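Local coordinates for protein UL37 (Suid herpesvirus 1, PDB 4K70) that serves as an inner tegument protein of the virion and probably helps to control the intracellular trafficking of viral particles, at residues His17-Phe31 / Arg55-Leu68. Numbering follows the deposited sequence.
Sequences HAVATVVQSRILEFF and RAYVETGTCEAAVL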
loop_
_atom_site.group_PDB
_atom_site.type_symbol
_atom_site.label_atom_id
_atom_site.label_comp_id
_atom_site.label_asym_id
_atom_site.label_seq_id
_atom_site.Cartn_x
_atom_site.Cartn_y
_atom_site.Cartn_z
ATOM N N HIS A 17 -18.739 -35.750 -26.981
ATOM C CA HIS A 17 -19.847 -34.819 -26.994
ATOM C C HIS A 17 -21.248 -35.395 -27.083
ATOM O O HIS A 17 -22.225 -34.719 -26.829
ATOM C CB HIS A 17 -19.597 -33.752 -28.043
ATOM C CG HIS A 17 -18.840 -32.584 -27.505
ATOM N ND1 HIS A 17 -19.050 -31.296 -27.929
ATOM C CD2 HIS A 17 -17.897 -32.515 -26.542
ATOM C CE1 HIS A 17 -18.258 -30.482 -27.258
ATOM N NE2 HIS A 17 -17.549 -31.195 -26.410
ATOM N N ALA A 18 -21.338 -36.668 -27.426
ATOM C CA ALA A 18 -22.616 -37.347 -27.431
ATOM C C ALA A 18 -22.995 -37.723 -26.005
ATOM O O ALA A 18 -24.022 -38.315 -25.761
ATOM C CB ALA A 18 -22.588 -38.546 -28.353
ATOM N N VAL A 19 -22.133 -37.374 -25.064
ATOM C CA VAL A 19 -22.359 -37.641 -23.660
ATOM C C VAL A 19 -22.197 -36.342 -22.869
ATOM O O VAL A 19 -21.147 -36.046 -22.316
ATOM C CB VAL A 19 -21.536 -38.848 -23.145
ATOM C CG1 VAL A 19 -20.393 -39.212 -24.074
ATOM C CG2 VAL A 19 -21.106 -38.704 -21.704
ATOM N N ALA A 20 -23.274 -35.568 -22.865
ATOM C CA ALA A 20 -23.256 -34.253 -22.219
ATOM C C ALA A 20 -22.720 -34.269 -20.783
ATOM O O ALA A 20 -22.352 -33.225 -20.244
ATOM C CB ALA A 20 -24.657 -33.630 -22.248
ATOM N N THR A 21 -22.685 -35.448 -20.170
ATOM C CA THR A 21 -22.249 -35.582 -18.778
ATOM C C THR A 21 -20.732 -35.456 -18.564
ATOM O O THR A 21 -20.294 -34.919 -17.545
ATOM C CB THR A 21 -22.765 -36.891 -18.139
ATOM O OG1 THR A 21 -22.548 -37.986 -19.040
ATOM C CG2 THR A 21 -24.253 -36.778 -17.826
ATOM N N VAL A 22 -19.934 -35.951 -19.506
ATOM C CA VAL A 22 -18.487 -35.760 -19.420
ATOM C C VAL A 22 -18.133 -34.280 -19.618
ATOM O O VAL A 22 -17.347 -33.703 -18.855
ATOM C CB VAL A 22 -17.724 -36.642 -20.435
ATOM C CG1 VAL A 22 -18.251 -36.424 -21.839
ATOM C CG2 VAL A 22 -16.234 -36.359 -20.371
ATOM N N VAL A 23 -18.736 -33.670 -20.637
ATOM C CA VAL A 23 -18.556 -32.250 -20.916
ATOM C C VAL A 23 -18.868 -31.399 -19.683
ATOM O O VAL A 23 -18.183 -30.411 -19.410
ATOM C CB VAL A 23 -19.448 -31.795 -22.084
ATOM C CG1 VAL A 23 -19.076 -30.390 -22.514
ATOM C CG2 VAL A 23 -19.328 -32.761 -23.258
ATOM N N GLN A 24 -19.891 -31.795 -18.928
ATOM C CA GLN A 24 -20.294 -31.045 -17.738
ATOM C C GLN A 24 -19.282 -31.132 -16.592
ATOM O O GLN A 24 -18.975 -30.121 -15.956
ATOM C CB GLN A 24 -21.690 -31.469 -17.269
ATOM C CG GLN A 24 -22.794 -31.100 -18.253
ATOM C CD GLN A 24 -24.186 -31.349 -17.706
ATOM O OE1 GLN A 24 -25.128 -31.585 -18.463
ATOM N NE2 GLN A 24 -24.324 -31.286 -16.384
ATOM N N SER A 25 -18.764 -32.329 -16.332
ATOM C CA SER A 25 -17.740 -32.514 -15.299
ATOM C C SER A 25 -16.500 -31.658 -15.552
ATOM O O SER A 25 -15.996 -30.997 -14.648
ATOM C CB SER A 25 -17.341 -33.988 -15.190
ATOM O OG SER A 25 -18.263 -34.705 -14.387
ATOM N N ARG A 26 -16.019 -31.682 -16.789
ATOM C CA ARG A 26 -14.873 -30.882 -17.194
ATOM C C ARG A 26 -15.103 -29.391 -16.981
ATOM O O ARG A 26 -14.250 -28.699 -16.432
ATOM C CB ARG A 26 -14.571 -31.137 -18.666
ATOM C CG ARG A 26 -14.362 -32.587 -18.978
ATOM C CD ARG A 26 -13.199 -33.134 -18.173
ATOM N NE ARG A 26 -12.906 -34.517 -18.533
ATOM C CZ ARG A 26 -13.047 -35.544 -17.704
ATOM N NH1 ARG A 26 -13.462 -35.336 -16.461
ATOM N NH2 ARG A 26 -12.765 -36.773 -18.115
ATOM N N ILE A 27 -16.247 -28.896 -17.445
ATOM C CA ILE A 27 -16.578 -27.483 -17.302
ATOM C C ILE A 27 -16.709 -27.133 -15.824
ATOM O O ILE A 27 -16.203 -26.105 -15.371
ATOM C CB ILE A 27 -17.872 -27.109 -18.072
ATOM C CG1 ILE A 27 -17.669 -27.293 -19.574
ATOM C CG2 ILE A 27 -18.284 -25.674 -17.761
ATOM C CD1 ILE A 27 -18.923 -27.116 -20.400
ATOM N N LEU A 28 -17.369 -28.008 -15.072
ATOM C CA LEU A 28 -17.536 -27.814 -13.636
ATOM C C LEU A 28 -16.183 -27.757 -12.935
ATOM O O LEU A 28 -16.025 -27.053 -11.936
ATOM C CB LEU A 28 -18.405 -28.923 -13.033
ATOM C CG LEU A 28 -19.884 -28.937 -13.430
ATOM C CD1 LEU A 28 -20.564 -30.196 -12.909
ATOM C CD2 LEU A 28 -20.610 -27.687 -12.941
ATOM N N GLU A 29 -15.207 -28.488 -13.463
ATOM C CA GLU A 29 -13.862 -28.476 -12.890
ATOM C C GLU A 29 -13.179 -27.132 -13.120
ATOM O O GLU A 29 -12.494 -26.610 -12.234
ATOM C CB GLU A 29 -13.015 -29.610 -13.467
ATOM C CG GLU A 29 -13.412 -30.980 -12.949
ATOM C CD GLU A 29 -13.043 -32.098 -13.904
ATOM O OE1 GLU A 29 -12.097 -31.914 -14.703
ATOM O OE2 GLU A 29 -13.711 -33.157 -13.857
ATOM N N PHE A 30 -13.372 -26.574 -14.311
ATOM C CA PHE A 30 -12.836 -25.257 -14.612
ATOM C C PHE A 30 -13.463 -24.232 -13.677
ATOM O O PHE A 30 -12.772 -23.360 -13.146
ATOM C CB PHE A 30 -13.087 -24.893 -16.069
ATOM C CG PHE A 30 -12.680 -23.494 -16.422
ATOM C CD1 PHE A 30 -11.343 -23.161 -16.566
ATOM C CD2 PHE A 30 -13.636 -22.513 -16.619
ATOM C CE1 PHE A 30 -10.966 -21.866 -16.896
ATOM C CE2 PHE A 30 -13.269 -21.220 -16.948
ATOM C CZ PHE A 30 -11.930 -20.895 -17.089
ATOM N N PHE A 31 -14.771 -24.361 -13.459
ATOM C CA PHE A 31 -15.492 -23.473 -12.555
ATOM C C PHE A 31 -14.847 -23.410 -11.167
ATOM O O PHE A 31 -14.957 -22.401 -10.471
ATOM C CB PHE A 31 -16.966 -23.893 -12.442
ATOM C CG PHE A 31 -17.797 -23.543 -13.650
ATOM C CD1 PHE A 31 -17.332 -22.642 -14.592
ATOM C CD2 PHE A 31 -19.051 -24.111 -13.835
ATOM C CE1 PHE A 31 -18.102 -22.310 -15.708
ATOM C CE2 PHE A 31 -19.829 -23.788 -14.947
ATOM C CZ PHE A 31 -19.355 -22.887 -15.883
ATOM N N ARG A 55 -18.759 -24.593 -28.898
ATOM C CA ARG A 55 -19.096 -25.874 -29.496
ATOM C C ARG A 55 -19.697 -26.817 -28.464
ATOM O O ARG A 55 -20.563 -27.629 -28.789
ATOM C CB ARG A 55 -17.881 -26.526 -30.154
ATOM C CG ARG A 55 -17.852 -28.021 -29.918
ATOM C CD ARG A 55 -17.504 -28.810 -31.175
ATOM N NE ARG A 55 -16.064 -28.969 -31.364
ATOM C CZ ARG A 55 -15.228 -29.472 -30.458
ATOM N NH1 ARG A 55 -15.670 -29.860 -29.267
ATOM N NH2 ARG A 55 -13.936 -29.578 -30.744
ATOM N N ALA A 56 -19.242 -26.714 -27.222
ATOM C CA ALA A 56 -19.827 -27.523 -26.159
ATOM C C ALA A 56 -21.333 -27.245 -25.986
ATOM O O ALA A 56 -22.123 -28.168 -25.769
ATOM C CB ALA A 56 -19.088 -27.306 -24.852
ATOM N N TYR A 57 -21.730 -25.980 -26.083
ATOM C CA TYR A 57 -23.134 -25.627 -25.912
ATOM C C TYR A 57 -23.950 -26.090 -27.112
ATOM O O TYR A 57 -25.045 -26.618 -26.951
ATOM C CB TYR A 57 -23.313 -24.122 -25.701
ATOM C CG TYR A 57 -24.770 -23.709 -25.658
ATOM C CD1 TYR A 57 -25.584 -24.078 -24.592
ATOM C CD2 TYR A 57 -25.329 -22.958 -26.681
ATOM C CE1 TYR A 57 -26.917 -23.714 -24.546
ATOM C CE2 TYR A 57 -26.668 -22.587 -26.646
ATOM C CZ TYR A 57 -27.458 -22.970 -25.579
ATOM O OH TYR A 57 -28.791 -22.606 -25.538
ATOM N N VAL A 58 -23.411 -25.876 -28.306
ATOM C CA VAL A 58 -24.041 -26.331 -29.540
ATOM C C VAL A 58 -24.390 -27.826 -29.499
ATOM O O VAL A 58 -25.478 -28.225 -29.911
ATOM C CB VAL A 58 -23.150 -26.042 -30.768
ATOM C CG1 VAL A 58 -23.612 -26.847 -31.958
ATOM C CG2 VAL A 58 -23.170 -24.560 -31.112
ATOM N N GLU A 59 -23.482 -28.647 -28.981
ATOM C CA GLU A 59 -23.659 -30.097 -29.044
ATOM C C GLU A 59 -24.361 -30.721 -27.828
ATOM O O GLU A 59 -24.952 -31.792 -27.934
ATOM C CB GLU A 59 -22.320 -30.785 -29.344
ATOM C CG GLU A 59 -21.731 -30.333 -30.689
ATOM C CD GLU A 59 -20.473 -31.080 -31.098
ATOM O OE1 GLU A 59 -19.993 -31.936 -30.323
ATOM O OE2 GLU A 59 -19.959 -30.804 -32.208
ATOM N N THR A 60 -24.308 -30.058 -26.681
ATOM C CA THR A 60 -24.919 -30.615 -25.477
ATOM C C THR A 60 -26.076 -29.754 -25.004
ATOM O O THR A 60 -26.938 -30.219 -24.253
ATOM C CB THR A 60 -23.912 -30.759 -24.326
ATOM O OG1 THR A 60 -23.677 -29.473 -23.737
ATOM C CG2 THR A 60 -22.596 -31.346 -24.829
ATOM N N GLY A 61 -26.088 -28.496 -25.437
ATOM C CA GLY A 61 -27.140 -27.569 -25.049
ATOM C C GLY A 61 -27.225 -27.355 -23.551
ATOM O O GLY A 61 -28.239 -26.894 -23.035
ATOM N N THR A 62 -26.153 -27.680 -22.842
ATOM C CA THR A 62 -26.191 -27.625 -21.388
ATOM C C THR A 62 -25.998 -26.217 -20.834
ATOM O O THR A 62 -25.442 -25.325 -21.491
ATOM C CB THR A 62 -25.147 -28.543 -20.751
ATOM O OG1 THR A 62 -23.839 -28.060 -21.075
ATOM C CG2 THR A 62 -25.311 -29.968 -21.257
ATOM N N CYS A 63 -26.468 -26.051 -19.604
ATOM C CA CYS A 63 -26.447 -24.788 -18.891
ATOM C C CYS A 63 -25.015 -24.417 -18.505
ATOM O O CYS A 63 -24.627 -23.251 -18.580
ATOM C CB CYS A 63 -27.330 -24.916 -17.648
ATOM S SG CYS A 63 -27.337 -23.496 -16.567
ATOM N N GLU A 64 -24.242 -25.420 -18.094
ATOM C CA GLU A 64 -22.820 -25.254 -17.800
ATOM C C GLU A 64 -22.065 -24.693 -19.004
ATOM O O GLU A 64 -21.288 -23.747 -18.874
ATOM C CB GLU A 64 -22.198 -26.590 -17.374
ATOM C CG GLU A 64 -22.655 -27.092 -16.004
ATOM C CD GLU A 64 -24.144 -27.420 -15.956
ATOM O OE1 GLU A 64 -24.719 -27.716 -17.022
ATOM O OE2 GLU A 64 -24.738 -27.380 -14.858
ATOM N N ALA A 65 -22.305 -25.276 -20.174
ATOM C CA ALA A 65 -21.674 -24.824 -21.411
ATOM C C ALA A 65 -22.068 -23.398 -21.772
ATOM O O ALA A 65 -21.252 -22.629 -22.281
ATOM C CB ALA A 65 -22.014 -25.766 -22.567
ATOM N N ALA A 66 -23.329 -23.057 -21.519
ATOM C CA ALA A 66 -23.833 -21.730 -21.836
ATOM C C ALA A 66 -23.105 -20.704 -20.977
ATOM O O ALA A 66 -22.592 -19.700 -21.483
ATOM C CB ALA A 66 -25.328 -21.665 -21.582
ATOM N N VAL A 67 -23.074 -20.976 -19.678
ATOM C CA VAL A 67 -22.412 -20.119 -18.693
ATOM C C VAL A 67 -20.925 -19.955 -18.988
ATOM O O VAL A 67 -20.396 -18.833 -18.996
ATOM C CB VAL A 67 -22.588 -20.680 -17.267
ATOM C CG1 VAL A 67 -21.672 -19.959 -16.274
ATOM C CG2 VAL A 67 -24.045 -20.573 -16.836
ATOM N N LEU A 68 -20.258 -21.076 -19.238
ATOM C CA LEU A 68 -18.843 -21.048 -19.579
ATOM C C LEU A 68 -18.598 -20.117 -20.764
ATOM O O LEU A 68 -17.840 -19.153 -20.655
ATOM C CB LEU A 68 -18.328 -22.455 -19.889
ATOM C CG LEU A 68 -16.882 -22.585 -20.383
ATOM C CD1 LEU A 68 -15.889 -22.196 -19.284
ATOM C CD2 LEU A 68 -16.614 -23.997 -20.873
#
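Glu-64 enters as a knob into a hole on helix 20-31 lined by Gln-24, Ile-27, Leu-28 and Phe-31. CG rests 3.7 Å from Leu-28 CD2, and the bend at chi2 (64°) folds the carboxylate back over the Gln-24 amide, nearly parallel to it; OE2 accepts a hydrogen bond from the backbone N of Ala-465, so this oxygen is satisfied despite its burial. Ile-27, one wall of that hollow, lays CG2 against the Glu-64 backbone and Leu-68 CB and sends CD1 to Ala-65 CA, 3.7 Å away, where a small alanine suits the close approach. Leu-68 fits CD1 to Phe-30 CD2 (3.5 Å) and CD2 to Ile-27 CG1. The methyl of Ala-20 sits 3.6 Å from Thr-60 CB, and Val-23 meets Thr-60 tip to tip. Glu-59 OE1 comes to the edge of the His-17 ring, carboxylate and ring planes perpendicular (89°), and takes a bond from ND1 (2.7 Å), weak because its N-H...O angle is only 125°. Thr-60 OG1 accepts from Thr-62 N, an ST turn; Thr-62 OG1 accepts a weak capping bond from Ala-65 N. Helix 20-31 thus packs against the corner where two consecutive helices join through a short turn, within the elongated all-helical N-terminal half of UL37.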